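Long-range contacts in cell division control protein Cdc48 (Mycobacterium smegmatis, PDB 5E7P), which probably binds and hydrolyses ATP as a AAA-family ATPase, and holds ADP in two nucleotide sites: residues G109-T114 with A182-G187; V113-S118 with S195-G200; T129-L134 with V189-N194. All coordinates share one frame; numbering follows the deposited sequence.

Interaction 1 (G109-T114 with A182-G187)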
# COMPACT_ATOMS: atom_id res chain seq x y z
N GLY A 109 0.49 5.99 9.00
CA GLY A 109 1.53 5.01 9.25
C GLY A 109 2.34 5.45 10.46
O GLY A 109 2.80 6.59 10.52
N ALA A 110 2.50 4.56 11.43
CA ALA A 110 3.23 4.86 12.65
C ALA A 110 4.71 5.09 12.38
O ALA A 110 5.35 4.31 11.68
CB ALA A 110 3.06 3.74 13.66
N ARG A 111 5.25 6.17 12.93
CA ARG A 111 6.69 6.33 12.97
C ARG A 111 7.20 5.36 14.02
O ARG A 111 8.17 4.64 13.80
CB ARG A 111 7.09 7.76 13.34
CG ARG A 111 6.68 8.80 12.31
CD ARG A 111 7.21 10.18 12.68
NE ARG A 111 6.51 11.24 11.94
CZ ARG A 111 5.48 11.93 12.42
NH1 ARG A 111 4.91 12.87 11.67
NH2 ARG A 111 5.03 11.69 13.64
N SER A 112 6.52 5.35 15.17
CA SER A 112 6.85 4.43 16.24
C SER A 112 5.60 4.04 17.02
O SER A 112 4.60 4.75 16.99
CB SER A 112 7.88 5.04 17.20
OG SER A 112 7.28 6.03 18.02
N VAL A 113 5.68 2.91 17.70
CA VAL A 113 4.65 2.50 18.65
C VAL A 113 5.35 1.87 19.85
O VAL A 113 6.06 0.88 19.70
CB VAL A 113 3.69 1.45 18.06
CG1 VAL A 113 2.76 0.92 19.15
CG2 VAL A 113 2.89 2.02 16.90
N THR A 114 5.15 2.45 21.03
CA THR A 114 5.76 1.91 22.23
C THR A 114 4.76 1.05 23.00
O THR A 114 3.65 1.50 23.30
CB THR A 114 6.32 3.01 23.15
OG1 THR A 114 7.25 3.81 22.42
CG2 THR A 114 7.01 2.40 24.35
N ALA A 182 2.48 4.56 23.95
CA ALA A 182 2.77 5.70 23.09
C ALA A 182 2.68 5.36 21.61
O ALA A 182 3.02 4.25 21.19
CB ALA A 182 4.15 6.27 23.41
N VAL A 183 2.23 6.32 20.82
CA VAL A 183 2.27 6.21 19.36
C VAL A 183 2.83 7.50 18.77
O VAL A 183 2.90 8.53 19.45
CB VAL A 183 0.88 5.94 18.76
CG1 VAL A 183 0.36 4.58 19.19
CG2 VAL A 183 -0.10 7.04 19.16
N ASP A 184 3.24 7.44 17.51
CA ASP A 184 3.79 8.60 16.82
C ASP A 184 3.54 8.46 15.32
O ASP A 184 4.00 7.49 14.71
CB ASP A 184 5.28 8.74 17.11
CG ASP A 184 5.87 10.04 16.59
OD1 ASP A 184 5.12 11.04 16.53
OD2 ASP A 184 7.07 10.07 16.26
N PRO A 185 2.82 9.41 14.71
CA PRO A 185 2.22 10.62 15.28
C PRO A 185 1.07 10.32 16.24
O PRO A 185 0.54 9.21 16.22
CB PRO A 185 1.70 11.36 14.05
CG PRO A 185 1.46 10.30 13.04
CD PRO A 185 2.56 9.30 13.27
N PRO A 186 0.69 11.29 17.10
CA PRO A 186 -0.40 11.11 18.06
C PRO A 186 -1.72 10.76 17.39
O PRO A 186 -1.95 11.11 16.23
CB PRO A 186 -0.51 12.48 18.73
CG PRO A 186 0.85 13.07 18.60
CD PRO A 186 1.36 12.60 17.27
N GLY A 187 -2.59 10.06 18.12
CA GLY A 187 -3.89 9.68 17.61
C GLY A 187 -3.99 8.19 17.35
O GLY A 187 -3.80 7.38 18.26
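Arg111 and Asp184 lean toward each other where two antiparallel strands, 112-114 and 182-184, meet inside a small mixed sheet, and the backbone there resembles a classic beta bulge at the end of the ladder. Asp184 O faces the amides of both Arg111 and Ser112; the Ser112 bond is weak, and the Arg111 one too short to take at face value. This bulge-like turn probably helps bring the arginine to the same side as the aspartate. With CG beside the backbone N (chi1 -65°) and an extended chain as far as NE, Arg111 slants across Asp184, and its NH2 makes a salt bridge to OD1 at 3.0 Å. The carboxylate comes to the guanidinium edge, the two planes 47° apart. Pro185, behind a cis peptide bond, lies crosswise to the arginine and sets its CD over one guanidinium face. Ser112 OG lies 3.5 Å from Asp184 CB, and Thr114 meets Ala182 CB to CB on that same face. On the other face Val113 CG2 approaches Val183 CG1 at 4.3 Å, with Val189 packing on both valines. Farther along, Thr114 N donates to Ala182 O at 2.8 Å, while the return bond from Ala182 N to Thr114 O is weak.

Interaction 2 (V113-S118 with S195-G200)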
# COMPACT_ATOMS: atom_id res chain seq x y z
N VAL A 113 5.68 2.91 17.70
CA VAL A 113 4.65 2.50 18.65
C VAL A 113 5.35 1.87 19.85
O VAL A 113 6.06 0.88 19.70
CB VAL A 113 3.69 1.45 18.06
CG1 VAL A 113 2.76 0.92 19.15
CG2 VAL A 113 2.89 2.02 16.90
N THR A 114 5.15 2.45 21.03
CA THR A 114 5.76 1.91 22.23
C THR A 114 4.76 1.05 23.00
O THR A 114 3.65 1.50 23.30
CB THR A 114 6.32 3.01 23.15
OG1 THR A 114 7.25 3.81 22.42
CG2 THR A 114 7.01 2.40 24.35
N VAL A 115 5.14 -0.18 23.30
CA VAL A 115 4.27 -1.10 24.01
C VAL A 115 4.88 -1.51 25.34
O VAL A 115 6.10 -1.40 25.54
CB VAL A 115 3.99 -2.37 23.18
CG1 VAL A 115 3.27 -2.01 21.89
CG2 VAL A 115 5.28 -3.11 22.89
N SER A 116 4.04 -1.97 26.26
CA SER A 116 4.51 -2.43 27.56
C SER A 116 4.09 -3.87 27.80
O SER A 116 3.02 -4.29 27.38
CB SER A 116 3.97 -1.53 28.68
OG SER A 116 4.47 -1.94 29.94
N GLY A 117 4.94 -4.62 28.49
CA GLY A 117 4.65 -6.00 28.81
C GLY A 117 5.46 -6.49 29.98
O GLY A 117 6.05 -5.70 30.72
N SER A 118 5.50 -7.81 30.16
CA SER A 118 6.27 -8.42 31.24
C SER A 118 7.77 -8.29 30.97
O SER A 118 8.18 -8.03 29.84
CB SER A 118 5.88 -9.88 31.41
OG SER A 118 5.92 -10.57 30.17
N SER A 195 7.76 1.28 10.21
CA SER A 195 7.51 1.66 11.59
C SER A 195 8.53 0.98 12.49
O SER A 195 9.18 0.03 12.08
CB SER A 195 6.10 1.25 12.02
OG SER A 195 5.11 1.93 11.26
N VAL A 196 8.66 1.48 13.71
CA VAL A 196 9.44 0.79 14.73
C VAL A 196 8.55 0.50 15.93
O VAL A 196 7.82 1.37 16.41
CB VAL A 196 10.70 1.58 15.14
CG1 VAL A 196 10.35 3.00 15.59
CG2 VAL A 196 11.47 0.84 16.23
N VAL A 197 8.58 -0.74 16.41
CA VAL A 197 7.78 -1.13 17.57
C VAL A 197 8.70 -1.59 18.69
O VAL A 197 9.27 -2.68 18.62
CB VAL A 197 6.79 -2.25 17.22
CG1 VAL A 197 5.90 -2.55 18.42
CG2 VAL A 197 5.95 -1.85 16.02
N SER A 198 8.84 -0.76 19.72
CA SER A 198 9.81 -1.02 20.78
C SER A 198 9.17 -1.06 22.17
O SER A 198 8.07 -0.55 22.37
CB SER A 198 10.91 0.04 20.75
OG SER A 198 10.36 1.35 20.76
N TRP A 199 9.87 -1.68 23.11
CA TRP A 199 9.36 -1.85 24.46
C TRP A 199 9.39 -0.55 25.25
O TRP A 199 10.12 0.38 24.91
CB TRP A 199 10.16 -2.93 25.21
CG TRP A 199 9.91 -4.31 24.68
CD1 TRP A 199 10.77 -5.08 23.96
CD2 TRP A 199 8.71 -5.08 24.84
NE1 TRP A 199 10.18 -6.28 23.65
CE2 TRP A 199 8.92 -6.31 24.18
CE3 TRP A 199 7.49 -4.85 25.47
CZ2 TRP A 199 7.95 -7.31 24.14
CZ3 TRP A 199 6.52 -5.84 25.42
CH2 TRP A 199 6.76 -7.05 24.76
N GLY A 200 8.59 -0.50 26.31
CA GLY A 200 8.53 0.66 27.18
C GLY A 200 9.80 0.80 28.00
O GLY A 200 10.12 -0.08 28.80
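Val115 and Trp199 leave the same face of a parallel strand pair, and the indole runs at an angle to the valine. From Trp199 CB, which leaves the sheet on the face of Val113, Val115 and Val197, chi1 of -69° sets CG beside the backbone N. The six-membered ring then swings toward strand 113-116. Its CE3 comes first, 3.8 Å from Val115 CG2 and 3.7 Å from Val115 O. Farther out, CZ3 reaches the chain just past the strand, 3.7 Å from Gly117 N, while the carbonyl carbon of Ser116 lies at the ring edge, close to its plane. The pyrrole side is held elsewhere: NE1 is hydrogen-bonded to Ile125 O. Beneath the side chains the backbones zip in parallel register. Val113 N donates to Val196 O (2.9 Å), Ser198 N to Val113 O, and Val115 N to Ser198 O (3.1 Å), with a weak last bond from Gly200 N to Val115 O. On the opposite face Thr114 CG2 rests 3.7 Å from Gly200 CA. Leu130 of helix 127-133 packs against Val115, Val197 and Trp199, covering this edge pair of a four-stranded mixed sheet (144-146, 177-184, 112-116, 196-199), consistent with the second half of a Cdc48-type N-terminal domain.

Interaction 3 (T129-L134 with V189-N194)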
# COMPACT_ATOMS: atom_id res chain seq x y z
N THR A 129 10.38 -8.63 15.70
CA THR A 129 9.34 -9.63 15.89
C THR A 129 8.01 -8.96 16.23
O THR A 129 6.96 -9.37 15.72
CB THR A 129 9.72 -10.62 17.02
OG1 THR A 129 10.92 -11.31 16.65
CG2 THR A 129 8.61 -11.63 17.25
N LEU A 130 8.07 -7.94 17.08
CA LEU A 130 6.89 -7.16 17.44
C LEU A 130 6.22 -6.56 16.20
O LEU A 130 5.00 -6.63 16.05
CB LEU A 130 7.25 -6.04 18.41
CG LEU A 130 7.51 -6.39 19.88
CD1 LEU A 130 7.91 -5.16 20.66
CD2 LEU A 130 6.29 -7.05 20.50
N ARG A 131 7.03 -5.96 15.33
CA ARG A 131 6.53 -5.32 14.13
C ARG A 131 5.92 -6.34 13.18
O ARG A 131 4.88 -6.09 12.56
CB ARG A 131 7.64 -4.54 13.44
CG ARG A 131 7.23 -3.86 12.15
CD ARG A 131 8.37 -3.03 11.61
NE ARG A 131 9.60 -3.81 11.48
CZ ARG A 131 10.82 -3.28 11.45
NH1 ARG A 131 10.98 -1.96 11.54
NH2 ARG A 131 11.89 -4.06 11.34
N MET A 132 6.57 -7.49 13.06
CA MET A 132 6.06 -8.57 12.22
C MET A 132 4.70 -9.08 12.72
O MET A 132 3.79 -9.31 11.93
CB MET A 132 7.06 -9.73 12.20
CG MET A 132 6.62 -10.92 11.36
SD MET A 132 7.73 -12.32 11.54
CE MET A 132 9.29 -11.58 11.06
N ALA A 133 4.59 -9.24 14.03
CA ALA A 133 3.38 -9.79 14.63
C ALA A 133 2.20 -8.81 14.59
O ALA A 133 1.04 -9.23 14.58
CB ALA A 133 3.66 -10.23 16.06
N LEU A 134 2.51 -7.52 14.58
CA LEU A 134 1.47 -6.49 14.63
C LEU A 134 1.34 -5.73 13.32
O LEU A 134 0.67 -4.70 13.26
CB LEU A 134 1.74 -5.51 15.77
CG LEU A 134 1.68 -6.08 17.18
CD1 LEU A 134 2.11 -5.04 18.20
CD2 LEU A 134 0.27 -6.59 17.49
N VAL A 189 -2.68 5.05 14.76
CA VAL A 189 -1.67 4.68 13.78
C VAL A 189 -1.73 3.20 13.42
O VAL A 189 -2.28 2.39 14.16
CB VAL A 189 -0.25 4.99 14.30
CG1 VAL A 189 -0.09 6.48 14.56
CG2 VAL A 189 0.03 4.19 15.56
N SER A 190 -1.15 2.86 12.27
CA SER A 190 -1.07 1.47 11.84
C SER A 190 0.39 1.05 11.75
O SER A 190 1.25 1.85 11.35
CB SER A 190 -1.75 1.29 10.49
OG SER A 190 -1.13 2.11 9.51
N VAL A 191 0.68 -0.19 12.13
CA VAL A 191 2.05 -0.69 12.07
C VAL A 191 2.46 -1.02 10.64
O VAL A 191 1.87 -1.89 9.99
CB VAL A 191 2.25 -1.93 12.96
CG1 VAL A 191 3.70 -2.40 12.90
CG2 VAL A 191 1.85 -1.62 14.40
N GLN A 192 3.46 -0.30 10.15
CA GLN A 192 3.95 -0.47 8.79
C GLN A 192 5.37 -1.04 8.82
O GLN A 192 6.01 -1.05 9.87
CB GLN A 192 3.92 0.88 8.07
CG GLN A 192 2.54 1.48 7.96
CD GLN A 192 1.59 0.62 7.14
OE1 GLN A 192 1.98 0.05 6.12
NE2 GLN A 192 0.35 0.50 7.59
N PRO A 193 5.87 -1.53 7.67
CA PRO A 193 7.25 -2.02 7.63
C PRO A 193 8.28 -0.94 7.99
O PRO A 193 9.34 -1.27 8.52
CB PRO A 193 7.42 -2.45 6.18
CG PRO A 193 6.05 -2.82 5.74
CD PRO A 193 5.13 -1.87 6.44
N ASN A 194 7.97 0.32 7.70
CA ASN A 194 8.86 1.42 8.05
C ASN A 194 8.58 1.99 9.44
O ASN A 194 9.10 3.04 9.81
CB ASN A 194 8.80 2.53 6.99
CG ASN A 194 7.40 3.08 6.79
OD1 ASN A 194 6.48 2.73 7.51
ND2 ASN A 194 7.25 3.95 5.80
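Val191 fits against the end of helix 127-133, touching Arg131 and Leu134, and the contact between the two segments is mainly van der Waals. CG1 of the valine meets Arg131 CG at 3.9 Å, in the aliphatic part of the arginine, and CG2 meets Leu134 CB at 4.1 Å. Both methyls, and Val191 CB, also lie near the carbonyl oxygen of Leu134, the first residue to leave helical geometry.

The second group of contacts is between the arginine chain and backbone oxygens. Arg131 CG is anti to the backbone N (chi1 179°), and with chi2 extended as well CD comes to 3.5 Å from Gln192 O. The bend at chi3 (52°) then turns NE and the guanidinium so that Pro193 O lies over one face, 3.5 Å from NH1, and no hydrogen bond joins them. NH1 is instead hydrogen-bonded to Ser195 O just down the chain, with a long, weak ion pair to Asp293.

Polar bonding on the far side belongs to the 189-194 segment. Gln192 NE2 donates to Ser190 OG at 2.9 Å, which lies close to the amide plane, and also bonds to Ser472 OG. These two bonds should limit rotation of the amide. Pro193 lines the pocket of a bound ADP, near Gly273, so the contact connects the helix to the wall of that nucleotide site.

Around it, Val191 also touches Val197 of strand 196-199 and Met139 of strand 138-140; the latter packs on Leu134 too, while Leu130 on the same helix reaches Val115 of strand 112-116.

How the interactions relate
The three contacts form one compact cluster, with centres 10 to 11 Å apart. Interactions 1 and 2 lie on the two edges of strand 112-116 and share Val113 and Thr114: strand 177-184 pairs with one edge, strand 196-199 with the other. Interaction 3 sets helix 127-133 against the chain that links strand 188-190 to strand 196-199. Along the sequence it is nested inside the loop closed by interaction 2, whereas the segments of interactions 1 and 3 alternate. Probable hydrogen bonds join them directly: Arg111 O with Val196 N (1 and 2), Ala110 N with Ser190 O (1 and 3), Ser195 O with Arg131 NH1 (2 and 3). Since Pro193 touches a bound ADP, segment 189-194 lies between the sheet and that nucleotide site.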